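Local coordinates for exopolyphosphatase (Aquifex aeolicus, PDB 1T6C), which probably hydrolyses phosphoanhydride bonds, as an actin-like-fold phosphatase of the exopolyphosphatase and guanosine pentaphosphate phosphohydrolase family, and binds calcium, at residues R42-T46 / V69-Y73; E83-A87 / E308-E312; E162-L166 / E198-K204; L219-E223 / I244-F248. One frame throughout, in Å; residues are numbered along the deposited sequence.

Overall arrangement
Interactions 1 and 3 are counterparts in the two sheets of this actin-like fold. Each sets the last strand of an antiparallel meander against the chain that leads back across the sheet. Both are partly buried; interaction 3 is apolar at its centre with a charged pair at one end, while in interaction 1 arginine chains pack on a tyrosine and one pairs with a glutamate. Interaction 2 shares its sheet with interaction 1 but is a surface contact made chiefly of salt bridges to the C-terminal helix. Interaction 4, the buried one, is helix on helix, with one indole hydrogen bond among apolar groups. Residues 83-87 and 308-312 close a long loop that encloses interactions 3 and 4.

Interaction 1 (R42-T46 / V69-Y73); sequences RGRIT and VLKEY
Val69 opens the contact with its CG2 methyl, which lies 3.8 Å from Arg44 CB and meets Thr46 CG2 tip to tip, while its CG1 rests on one face of the Tyr73 ring. One turn further on, Glu72 sends an extended side chain to Arg44. Its OE1 reaches Arg44 NH1 at 2.9 Å, a salt bridge at the guanidinium edge, with carboxylate and guanidinium planes nearly perpendicular (87°). Arg44 gets there by bending at its second torsion (chi2 84°), which carries its CD past the phenol, 3.0 Å from Tyr73 OH. Tyr73 then fills the space between the two arginines of the strand: Arg42 CB sits 3.5 Å from Tyr73 CE1. The hydroxyl makes its hydrogen bond to Val24 O, beyond both segments. With an alanine in place of Arg44, Glu72 would probably lose its cationic mate and the Tyr73 ring the CD methylene beside it. Helix 60-79 is the connection of a beta-alpha-beta crossover between the parallel strands 35-45 and 84-89; it runs antiparallel to strand 35-45 (172°) and packs Val69 and Tyr73 on strand 23-32 as it passes.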
loop_
_atom_site.group_PDB
_atom_site.type_symbol
_atom_site.label_atom_id
_atom_site.label_comp_id
_atom_site.label_asym_id
_atom_site.label_seq_id
_atom_site.Cartn_x
_atom_site.Cartn_y
_atom_site.Cartn_z
ATOM N N ARG A 42 8.389 -2.089 -13.272
ATOM C CA ARG A 42 9.276 -3.203 -12.938
ATOM C C ARG A 42 9.255 -3.457 -11.437
ATOM O O ARG A 42 9.005 -2.565 -10.619
ATOM C CB ARG A 42 10.735 -2.913 -13.338
ATOM C CG ARG A 42 10.983 -2.799 -14.794
ATOM C CD ARG A 42 10.873 -4.146 -15.503
ATOM N NE ARG A 42 11.147 -4.081 -16.932
ATOM C CZ ARG A 42 10.230 -3.851 -17.864
ATOM N NH1 ARG A 42 8.983 -3.668 -17.506
ATOM N NH2 ARG A 42 10.556 -3.820 -19.147
ATOM N N GLY A 43 9.535 -4.695 -11.059
ATOM C CA GLY A 43 9.582 -5.080 -9.673
ATOM C C GLY A 43 10.647 -6.137 -9.518
ATOM O O GLY A 43 10.764 -7.028 -10.365
ATOM N N ARG A 44 11.430 -6.040 -8.475
ATOM C CA ARG A 44 12.434 -7.063 -8.195
ATOM C C ARG A 44 12.428 -7.305 -6.694
ATOM O O ARG A 44 12.480 -6.361 -5.901
ATOM C CB ARG A 44 13.826 -6.629 -8.675
ATOM C CG ARG A 44 14.080 -6.823 -10.166
ATOM C CD ARG A 44 13.583 -5.694 -11.077
ATOM N NE ARG A 44 13.368 -6.107 -12.474
ATOM C CZ ARG A 44 14.303 -6.097 -13.428
ATOM N NH1 ARG A 44 15.552 -5.711 -13.168
ATOM N NH2 ARG A 44 13.995 -6.490 -14.657
ATOM N N ILE A 45 12.426 -8.581 -6.285
ATOM C CA ILE A 45 12.474 -8.912 -4.879
ATOM C C ILE A 45 13.956 -8.924 -4.482
ATOM O O ILE A 45 14.755 -9.675 -5.060
ATOM C CB ILE A 45 11.779 -10.273 -4.606
ATOM C CG1 ILE A 45 10.279 -10.194 -4.945
ATOM C CG2 ILE A 45 12.021 -10.710 -3.146
ATOM C CD1 ILE A 45 9.569 -11.564 -5.133
ATOM N N THR A 46 14.347 -8.046 -3.562
ATOM C CA THR A 46 15.710 -8.063 -3.038
ATOM C C THR A 46 15.822 -8.313 -1.536
ATOM O O THR A 46 16.915 -8.392 -1.026
ATOM C CB THR A 46 16.474 -6.767 -3.381
ATOM O OG1 THR A 46 15.919 -5.657 -2.669
ATOM C CG2 THR A 46 16.375 -6.426 -4.877
ATOM N N VAL A 69 19.874 -3.548 -9.056
ATOM C CA VAL A 69 18.509 -3.313 -9.550
ATOM C C VAL A 69 18.294 -1.823 -9.823
ATOM O O VAL A 69 17.692 -1.440 -10.832
ATOM C CB VAL A 69 17.438 -3.806 -8.544
ATOM C CG1 VAL A 69 16.061 -3.280 -8.921
ATOM C CG2 VAL A 69 17.443 -5.336 -8.472
ATOM N N LEU A 70 18.805 -0.991 -8.922
ATOM C CA LEU A 70 18.644 0.445 -9.043
ATOM C C LEU A 70 19.413 0.951 -10.259
ATOM O O LEU A 70 18.942 1.842 -10.945
ATOM C CB LEU A 70 19.047 1.181 -7.746
ATOM C CG LEU A 70 18.153 0.932 -6.551
ATOM C CD1 LEU A 70 18.717 1.508 -5.282
ATOM C CD2 LEU A 70 16.743 1.505 -6.796
ATOM N N LYS A 71 20.598 0.393 -10.532
ATOM C CA LYS A 71 21.324 0.757 -11.741
ATOM C C LYS A 71 20.504 0.427 -12.996
ATOM O O LYS A 71 20.429 1.240 -13.917
ATOM C CB LYS A 71 22.716 0.101 -11.780
ATOM C CG LYS A 71 23.675 0.616 -10.734
ATOM C CD LYS A 71 24.982 -0.197 -10.743
ATOM C CE LYS A 71 26.062 0.408 -9.947
ATOM N NZ LYS A 71 27.291 -0.461 -10.032
ATOM N N GLU A 72 19.859 -0.742 -13.001
ATOM C CA GLU A 72 19.030 -1.164 -14.117
ATOM C C GLU A 72 17.837 -0.231 -14.276
ATOM O O GLU A 72 17.532 0.179 -15.378
ATOM C CB GLU A 72 18.594 -2.604 -13.922
ATOM C CG GLU A 72 19.796 -3.530 -14.045
ATOM C CD GLU A 72 19.589 -4.924 -13.488
ATOM O OE1 GLU A 72 18.434 -5.274 -13.138
ATOM O OE2 GLU A 72 20.605 -5.681 -13.418
ATOM N N TYR A 73 17.250 0.189 -13.158
ATOM C CA TYR A 73 16.140 1.143 -13.222
ATOM C C TYR A 73 16.606 2.490 -13.726
ATOM O O TYR A 73 15.939 3.111 -14.524
ATOM C CB TYR A 73 15.470 1.288 -11.864
ATOM C CG TYR A 73 14.676 0.082 -11.385
ATOM C CD1 TYR A 73 14.467 -1.039 -12.208
ATOM C CD2 TYR A 73 14.079 0.102 -10.149
ATOM C CE1 TYR A 73 13.758 -2.137 -11.743
ATOM C CE2 TYR A 73 13.339 -0.936 -9.697
ATOM C CZ TYR A 73 13.176 -2.066 -10.501
ATOM O OH TYR A 73 12.432 -3.090 -10.028
#

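Interaction 2 (E83-A87 / E308-E312); sequences ERVKA and EVLKE
Arg84 takes hold of two glutamates one helical turn apart. Its NE and NH2 both bond to the same oxygen, Glu308 OE1, side-on. Arg84 NE to Glu308 OE1 is 2.8 Å, on the anti side of the carboxylate, and Arg84 NH2 to Glu308 OE1 is 3.0 Å, on the syn side. The two flat groups are only 17° from coplanar. The remaining nitrogen, Arg84 NH1, reaches Glu312 OE1 at 3.0 Å, tilted from the guanidinium plane and nearly in line with the C-O bond. A bend at the third torsion of Arg84 (chi3 65°) presents NE and NH2 to Glu308 and NH1 to Glu312. The other oxygen of Glu308, OE2, takes a weak bond from Lys311 NZ at 3.4 Å. Packing surrounds this network: Lys311 CB, 3.4 Å from Arg84 NH2, and Glu312 CA lie over one guanidinium face, and Lys86 CB touches Glu308 OE2 at 3.6 Å before its amine leaves for Glu115. The contact ties the C-terminal helix 300-313 to strand 84-89. With Arg84 gripping OE1 and Lys311 more weakly at OE2, the buried Glu308 carboxylate is likely to stay ionised, and the pairing probably offsets the cost of burying the charge.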
loop_
_atom_site.group_PDB
_atom_site.type_symbol
_atom_site.label_atom_id
_atom_site.label_comp_id
_atom_site.label_asym_id
_atom_site.label_seq_id
_atom_site.Cartn_x
_atom_site.Cartn_y
_atom_site.Cartn_z
ATOM N N GLU A 83 11.731 12.775 -17.298
ATOM C CA GLU A 83 12.132 14.123 -16.885
ATOM C C GLU A 83 12.115 14.380 -15.376
ATOM O O GLU A 83 12.886 15.199 -14.869
ATOM C CB GLU A 83 11.269 15.129 -17.630
ATOM C CG GLU A 83 11.717 15.194 -19.100
ATOM C CD GLU A 83 10.996 16.256 -19.911
ATOM O OE1 GLU A 83 11.372 17.452 -19.818
ATOM O OE2 GLU A 83 10.070 15.885 -20.640
ATOM N N ARG A 84 11.239 13.683 -14.653
ATOM C CA ARG A 84 11.130 13.847 -13.200
ATOM C C ARG A 84 11.077 12.475 -12.564
ATOM O O ARG A 84 10.250 11.661 -12.974
ATOM C CB ARG A 84 9.888 14.638 -12.793
ATOM C CG ARG A 84 9.763 16.016 -13.436
ATOM C CD ARG A 84 8.581 16.833 -12.910
ATOM N NE ARG A 84 8.805 17.124 -11.502
ATOM C CZ ARG A 84 9.292 18.270 -10.993
ATOM N NH1 ARG A 84 9.554 19.331 -11.744
ATOM N NH2 ARG A 84 9.476 18.353 -9.686
ATOM N N VAL A 85 11.963 12.255 -11.599
ATOM C CA VAL A 85 12.118 10.979 -10.898
ATOM C C VAL A 85 12.145 11.259 -9.400
ATOM O O VAL A 85 12.881 12.152 -8.943
ATOM C CB VAL A 85 13.431 10.307 -11.259
ATOM C CG1 VAL A 85 13.609 9.021 -10.456
ATOM C CG2 VAL A 85 13.516 10.065 -12.726
ATOM N N LYS A 86 11.369 10.490 -8.631
ATOM C CA LYS A 86 11.363 10.574 -7.179
ATOM C C LYS A 86 11.508 9.152 -6.643
ATOM O O LYS A 86 10.755 8.251 -7.025
ATOM C CB LYS A 86 10.088 11.213 -6.640
ATOM C CG LYS A 86 9.939 11.236 -5.144
ATOM C CD LYS A 86 10.918 12.187 -4.495
ATOM C CE LYS A 86 10.974 12.017 -3.004
ATOM N NZ LYS A 86 11.773 13.130 -2.395
ATOM N N ALA A 87 12.505 8.948 -5.817
ATOM C CA ALA A 87 12.754 7.628 -5.211
ATOM C C ALA A 87 12.602 7.713 -3.708
ATOM O O ALA A 87 13.097 8.661 -3.061
ATOM C CB ALA A 87 14.108 7.159 -5.563
ATOM N N GLU A 308 4.719 14.584 -8.606
ATOM C CA GLU A 308 5.681 15.143 -9.541
ATOM C C GLU A 308 4.980 16.010 -10.563
ATOM O O GLU A 308 5.507 17.063 -10.931
ATOM C CB GLU A 308 6.532 14.050 -10.215
ATOM C CG GLU A 308 7.627 13.480 -9.318
ATOM C CD GLU A 308 8.539 14.527 -8.641
ATOM O OE1 GLU A 308 9.072 15.427 -9.336
ATOM O OE2 GLU A 308 8.732 14.449 -7.407
ATOM N N VAL A 309 3.792 15.612 -10.988
ATOM C CA VAL A 309 2.988 16.395 -11.925
ATOM C C VAL A 309 2.521 17.704 -11.289
ATOM O O VAL A 309 2.631 18.775 -11.912
ATOM C CB VAL A 309 1.774 15.618 -12.423
ATOM C CG1 VAL A 309 0.843 16.516 -13.282
ATOM C CG2 VAL A 309 2.224 14.362 -13.203
ATOM N N LEU A 310 2.018 17.640 -10.060
ATOM C CA LEU A 310 1.666 18.866 -9.341
ATOM C C LEU A 310 2.868 19.808 -9.192
ATOM O O LEU A 310 2.710 21.009 -9.325
ATOM C CB LEU A 310 1.037 18.569 -7.967
ATOM C CG LEU A 310 -0.273 17.771 -7.971
ATOM C CD1 LEU A 310 -0.626 17.311 -6.558
ATOM C CD2 LEU A 310 -1.444 18.545 -8.580
ATOM N N LYS A 311 4.058 19.281 -8.929
ATOM C CA LYS A 311 5.257 20.114 -8.754
ATOM C C LYS A 311 5.615 20.835 -10.055
ATOM O O LYS A 311 6.072 21.986 -10.040
ATOM C CB LYS A 311 6.457 19.278 -8.324
ATOM C CG LYS A 311 6.483 18.977 -6.868
ATOM C CD LYS A 311 7.662 18.102 -6.539
ATOM C CE LYS A 311 7.516 17.464 -5.174
ATOM N NZ LYS A 311 8.779 16.709 -4.853
ATOM N N GLU A 312 5.428 20.127 -11.164
ATOM C CA GLU A 312 5.753 20.624 -12.486
ATOM C C GLU A 312 4.824 21.790 -12.799
ATOM O O GLU A 312 5.268 22.803 -13.343
ATOM C CB GLU A 312 5.619 19.490 -13.513
ATOM C CG GLU A 312 5.914 19.863 -14.961
ATOM C CD GLU A 312 7.351 20.273 -15.200
ATOM O OE1 GLU A 312 8.227 20.020 -14.364
ATOM O OE2 GLU A 312 7.610 20.876 -16.254
#

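Interaction 3 (E162-L166 / E198-K204); sequences EVISL and ELSKVKK
Ile164 and Val202 meet through branches set by their first torsions. Ile164 (chi1 -59°) holds CG2 anti to its backbone N, and Val202 (chi1 -49°) swings CG1 opposite its own carbonyl carbon, so that Ile164 CG2 and Val202 CG1 come to 3.7 Å. The same valine methyl is also 3.9 Å from Ile164 CD1, which seats it between the two branches of the isoleucine. Beside Ile164 CG2, Leu166 brings up CD2, 3.9 Å from Val202 CG1. One methyl of Val202 is thus shared by two residues on the same side of the strand. The other tip of the leucine, CD1, touches Leu199 CD2 at 3.6 Å, although Leu199 is modelled in two conformers, so this contact, measured in one, is less certain. At the far end Lys204 lies across Glu162 at about a right angle. Glu162 OE1 to Lys204 NZ is 3.4 Å, a long salt bridge whose detail is doubtful because that oxygen sits too close to the lysine chain in the model. The ammonium has a second interaction, a cation-pi contact with Phe154. Calcium is not far off: the side chain of Leu166 is about 9 Å from the ion, and next to it in the strand Ser165 OG bonds the metal ligand Glu151. Strand 159-166 is an outermost strand of its sheet, paired to strand 149-156. The end of helix 185-199 and the turn after it cover its apolar face on the way to strand 208-212, with helix 274-288 packed behind Leu199 and Val202.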
loop_
_atom_site.group_PDB
_atom_site.type_symbol
_atom_site.label_atom_id
_atom_site.label_comp_id
_atom_site.label_asym_id
_atom_site.label_seq_id
_atom_site.Cartn_x
_atom_site.Cartn_y
_atom_site.Cartn_z
ATOM N N GLU A 162 -5.009 15.750 7.804
ATOM C CA GLU A 162 -4.478 14.986 8.905
ATOM C C GLU A 162 -4.199 13.578 8.441
ATOM O O GLU A 162 -4.962 13.040 7.668
ATOM C CB GLU A 162 -5.489 14.927 10.045
ATOM C CG GLU A 162 -4.934 14.209 11.259
ATOM C CD GLU A 162 -5.842 14.307 12.458
ATOM O OE1 GLU A 162 -7.015 14.695 12.266
ATOM O OE2 GLU A 162 -5.367 13.999 13.575
ATOM N N VAL A 163 -3.088 13.011 8.903
ATOM C CA VAL A 163 -2.818 11.579 8.685
ATOM C C VAL A 163 -2.467 10.934 10.021
ATOM O O VAL A 163 -1.663 11.467 10.818
ATOM C CB VAL A 163 -1.703 11.306 7.622
ATOM C CG1 VAL A 163 -0.496 12.194 7.817
ATOM C CG2 VAL A 163 -1.305 9.809 7.586
ATOM N N ILE A 164 -3.060 9.766 10.258
ATOM C CA ILE A 164 -2.801 8.969 11.426
ATOM C C ILE A 164 -2.378 7.596 10.918
ATOM O O ILE A 164 -3.122 6.945 10.203
ATOM C CB ILE A 164 -4.024 8.843 12.370
ATOM C CG1 ILE A 164 -4.489 10.231 12.837
ATOM C CG2 ILE A 164 -3.647 7.959 13.579
ATOM C CD1 ILE A 164 -5.908 10.250 13.416
ATOM N N SER A 165 -1.179 7.179 11.269
ATOM C CA SER A 165 -0.691 5.833 10.956
ATOM C C SER A 165 -0.830 4.906 12.148
ATOM O O SER A 165 -0.242 5.166 13.197
ATOM C CB SER A 165 0.770 5.885 10.529
ATOM O OG SER A 165 1.276 4.575 10.249
ATOM N N LEU A 166 -1.574 3.810 11.991
ATOM C CA LEU A 166 -1.739 2.808 13.045
ATOM C C LEU A 166 -0.854 1.613 12.695
ATOM O O LEU A 166 -0.951 1.050 11.601
ATOM C CB LEU A 166 -3.194 2.363 13.182
ATOM C CG LEU A 166 -4.243 3.438 13.432
ATOM C CD1 LEU A 166 -5.591 2.781 13.632
ATOM C CD2 LEU A 166 -3.874 4.344 14.581
ATOM N N GLU A 198 -8.276 0.597 19.027
ATOM C CA GLU A 198 -7.360 1.403 18.217
ATOM C C GLU A 198 -8.092 2.314 17.250
ATOM O O GLU A 198 -7.719 3.486 17.107
ATOM C CB GLU A 198 -6.324 0.521 17.510
ATOM C CG GLU A 198 -5.405 -0.221 18.476
ATOM C CD GLU A 198 -4.627 0.695 19.432
ATOM O OE1 GLU A 198 -3.438 0.957 19.174
ATOM O OE2 GLU A 198 -5.191 1.121 20.470
ATOM N N LEU A 199 -9.143 1.805 16.609
ATOM C CA LEU A 199 -9.815 2.569 15.557
ATOM C C LEU A 199 -10.711 3.650 16.113
ATOM O O LEU A 199 -10.968 4.631 15.446
ATOM C CB LEU A 199 -10.644 1.659 14.652
ATOM C CG LEU A 199 -9.800 0.801 13.740
ATOM C CD1 LEU A 199 -10.697 -0.136 12.928
ATOM C CD2 LEU A 199 -8.929 1.678 12.849
ATOM N N SER A 200 -11.150 3.505 17.349
ATOM C CA SER A 200 -12.050 4.505 17.912
ATOM C C SER A 200 -11.294 5.829 18.042
ATOM O O SER A 200 -11.889 6.915 18.005
ATOM C CB SER A 200 -12.607 4.024 19.251
ATOM O OG SER A 200 -13.504 2.952 19.018
ATOM N N LYS A 201 -9.982 5.753 18.156
ATOM C CA LYS A 201 -9.156 6.949 18.275
ATOM C C LYS A 201 -9.015 7.744 16.962
ATOM O O LYS A 201 -8.666 8.936 16.999
ATOM C CB LYS A 201 -7.776 6.564 18.804
ATOM C CG LYS A 201 -7.795 5.875 20.168
ATOM C CD LYS A 201 -6.353 5.460 20.538
ATOM C CE LYS A 201 -6.241 4.529 21.749
ATOM N NZ LYS A 201 -4.940 3.735 21.714
ATOM N N VAL A 202 -9.247 7.103 15.814
ATOM C CA VAL A 202 -9.184 7.805 14.523
ATOM C C VAL A 202 -10.522 8.203 13.942
ATOM O O VAL A 202 -10.573 8.875 12.909
ATOM C CB VAL A 202 -8.371 7.026 13.461
ATOM C CG1 VAL A 202 -7.039 6.598 14.066
ATOM C CG2 VAL A 202 -9.134 5.819 12.920
ATOM N N LYS A 203 -11.600 7.789 14.597
ATOM C CA LYS A 203 -12.960 8.065 14.123
ATOM C C LYS A 203 -13.169 9.570 13.945
ATOM O O LYS A 203 -12.867 10.348 14.834
ATOM C CB LYS A 203 -14.001 7.529 15.122
ATOM C CG LYS A 203 -15.390 8.131 14.932
ATOM C CD LYS A 203 -16.429 7.403 15.754
ATOM C CE LYS A 203 -17.828 7.682 15.240
ATOM N NZ LYS A 203 -18.835 7.103 16.160
ATOM N N LYS A 204 -13.697 9.945 12.787
ATOM C CA LYS A 204 -14.069 11.309 12.445
ATOM C C LYS A 204 -15.278 11.210 11.476
ATOM O O LYS A 204 -15.424 10.220 10.728
ATOM C CB LYS A 204 -12.899 12.039 11.746
ATOM C CG LYS A 204 -11.708 12.324 12.607
ATOM C CD LYS A 204 -10.656 13.103 11.828
ATOM C CE LYS A 204 -9.325 13.207 12.554
ATOM N NZ LYS A 204 -9.315 12.903 14.026
#

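Interaction 4 (L219-E223 / I244-F248); sequences LAALE and IKKWF
Leu222 lies over one face of the Trp247 indole. Its CB is 3.9 Å from the centroid of the six-membered ring and 21° off the normal, a CH-pi contact, with the nearest ring atom, Trp247 CZ2, at 3.7 Å from Leu222 CB. Leu222 CD1 reaches further along the ring toward CZ3. Nearer the root of the tryptophan, Leu219 CD2 packs 3.4 Å from Trp247 CB, and its other methyl, Leu219 CD1, touches Ile244 CG2 at 4.1 Å. The two helices, 214-223 and 241-251, cross at close to a right angle (94°) with their local axes 11.1 Å apart, a spacing that leaves room for the indole to lie between them. This is helix-on-helix packing in the second half of the actin-like fold, with strand 238-240 and Ile278 of helix 274-288 bordering the leucine and isoleucine. At the indole edge, Trp247 NE1 donates to Glu223 OE1 at 2.8 Å, near the ring plane and using the anti lone pair of the carboxylate, whose plane stands almost upright on the ring (84°). Glu223 brings its acid round by a bend at its second torsion, while its OE2 is bonded by Gln243, which fixes the group from the other oxygen. A leucine instead of Trp247 would probably leave Glu223 OE1 without its donor and uncover Leu222. Phe263 meets the indole edge-to-face from outside the two helices.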
loop_
_atom_site.group_PDB
_atom_site.type_symbol
_atom_site.label_atom_id
_atom_site.label_comp_id
_atom_site.label_asym_id
_atom_site.label_seq_id
_atom_site.Cartn_x
_atom_site.Cartn_y
_atom_site.Cartn_z
ATOM N N LEU A 219 -10.356 -8.347 -2.327
ATOM C CA LEU A 219 -11.770 -8.463 -1.956
ATOM C C LEU A 219 -12.694 -7.987 -3.063
ATOM O O LEU A 219 -13.674 -8.657 -3.400
ATOM C CB LEU A 219 -12.049 -7.687 -0.666
ATOM C CG LEU A 219 -12.157 -8.353 0.679
ATOM C CD1 LEU A 219 -13.051 -7.502 1.546
ATOM C CD2 LEU A 219 -12.674 -9.776 0.646
ATOM N N ALA A 220 -12.352 -6.856 -3.687
ATOM C CA ALA A 220 -13.130 -6.343 -4.792
ATOM C C ALA A 220 -13.136 -7.318 -5.958
ATOM O O ALA A 220 -14.194 -7.584 -6.543
ATOM C CB ALA A 220 -12.615 -4.974 -5.222
ATOM N N ALA A 221 -11.989 -7.896 -6.302
ATOM C CA ALA A 221 -11.930 -8.895 -7.367
ATOM C C ALA A 221 -12.787 -10.107 -7.025
ATOM O O ALA A 221 -13.460 -10.653 -7.877
ATOM C CB ALA A 221 -10.481 -9.325 -7.619
ATOM N N LEU A 222 -12.749 -10.558 -5.780
ATOM C CA LEU A 222 -13.594 -11.681 -5.357
ATOM C C LEU A 222 -15.088 -11.337 -5.456
ATOM O O LEU A 222 -15.880 -12.103 -6.068
ATOM C CB LEU A 222 -13.213 -12.113 -3.929
ATOM C CG LEU A 222 -11.832 -12.730 -3.736
ATOM C CD1 LEU A 222 -11.537 -12.913 -2.263
ATOM C CD2 LEU A 222 -11.732 -14.068 -4.452
ATOM N N GLU A 223 -15.472 -10.188 -4.913
ATOM C CA GLU A 223 -16.894 -9.781 -4.892
ATOM C C GLU A 223 -17.488 -9.662 -6.292
ATOM O O GLU A 223 -18.603 -10.124 -6.541
ATOM C CB GLU A 223 -17.070 -8.483 -4.123
ATOM C CG GLU A 223 -18.495 -7.969 -4.109
ATOM C CD GLU A 223 -19.478 -8.902 -3.444
ATOM O OE1 GLU A 223 -19.077 -9.756 -2.615
ATOM O OE2 GLU A 223 -20.672 -8.794 -3.759
ATOM N N ILE A 244 -18.357 -6.940 2.778
ATOM C CA ILE A 244 -17.091 -7.199 3.464
ATOM C C ILE A 244 -17.336 -8.181 4.598
ATOM O O ILE A 244 -16.550 -9.084 4.816
ATOM C CB ILE A 244 -16.446 -5.886 3.936
ATOM C CG1 ILE A 244 -16.106 -4.996 2.731
ATOM C CG2 ILE A 244 -15.166 -6.166 4.742
ATOM C CD1 ILE A 244 -15.579 -3.650 3.105
ATOM N N LYS A 245 -18.434 -8.031 5.333
ATOM C CA LYS A 245 -18.761 -8.967 6.421
ATOM C C LYS A 245 -18.895 -10.399 5.900
ATOM O O LYS A 245 -18.369 -11.354 6.491
ATOM C CB LYS A 245 -20.056 -8.559 7.152
ATOM C CG LYS A 245 -20.336 -9.428 8.370
ATOM C CD LYS A 245 -21.679 -9.192 9.009
ATOM C CE LYS A 245 -21.934 -10.184 10.147
ATOM N NZ LYS A 245 -22.150 -11.581 9.669
ATOM N N LYS A 246 -19.574 -10.569 4.785
ATOM C CA LYS A 246 -19.762 -11.905 4.234
ATOM C C LYS A 246 -18.435 -12.542 3.823
ATOM O O LYS A 246 -18.226 -13.737 4.063
ATOM C CB LYS A 246 -20.788 -11.886 3.114
ATOM C CG LYS A 246 -22.183 -11.818 3.686
ATOM C CD LYS A 246 -23.206 -11.457 2.620
ATOM C CE LYS A 246 -24.264 -12.534 2.438
ATOM N NZ LYS A 246 -25.130 -12.185 1.268
ATOM N N TRP A 247 -17.506 -11.748 3.284
ATOM C CA TRP A 247 -16.159 -12.275 2.966
ATOM C C TRP A 247 -15.348 -12.611 4.214
ATOM O O TRP A 247 -14.593 -13.603 4.236
ATOM C CB TRP A 247 -15.382 -11.319 2.042
ATOM C CG TRP A 247 -15.862 -11.418 0.645
ATOM C CD1 TRP A 247 -16.642 -10.535 -0.026
ATOM C CD2 TRP A 247 -15.694 -12.540 -0.220
ATOM N NE1 TRP A 247 -16.952 -11.027 -1.273
ATOM C CE2 TRP A 247 -16.372 -12.262 -1.417
ATOM C CE3 TRP A 247 -14.999 -13.758 -0.116
ATOM C CZ2 TRP A 247 -16.409 -13.145 -2.471
ATOM C CZ3 TRP A 247 -15.032 -14.617 -1.171
ATOM C CH2 TRP A 247 -15.724 -14.312 -2.330
ATOM N N PHE A 248 -15.445 -11.780 5.250
ATOM C CA PHE A 248 -14.819 -12.099 6.523
ATOM C C PHE A 248 -15.341 -13.442 7.055
ATOM O O PHE A 248 -14.587 -14.322 7.424
ATOM C CB PHE A 248 -15.023 -10.990 7.565
ATOM C CG PHE A 248 -14.186 -11.204 8.786
ATOM C CD1 PHE A 248 -12.907 -10.669 8.871
ATOM C CD2 PHE A 248 -14.640 -11.983 9.832
ATOM C CE1 PHE A 248 -12.085 -10.927 9.971
ATOM C CE2 PHE A 248 -13.851 -12.207 10.914
ATOM C CZ PHE A 248 -12.565 -11.681 10.983
#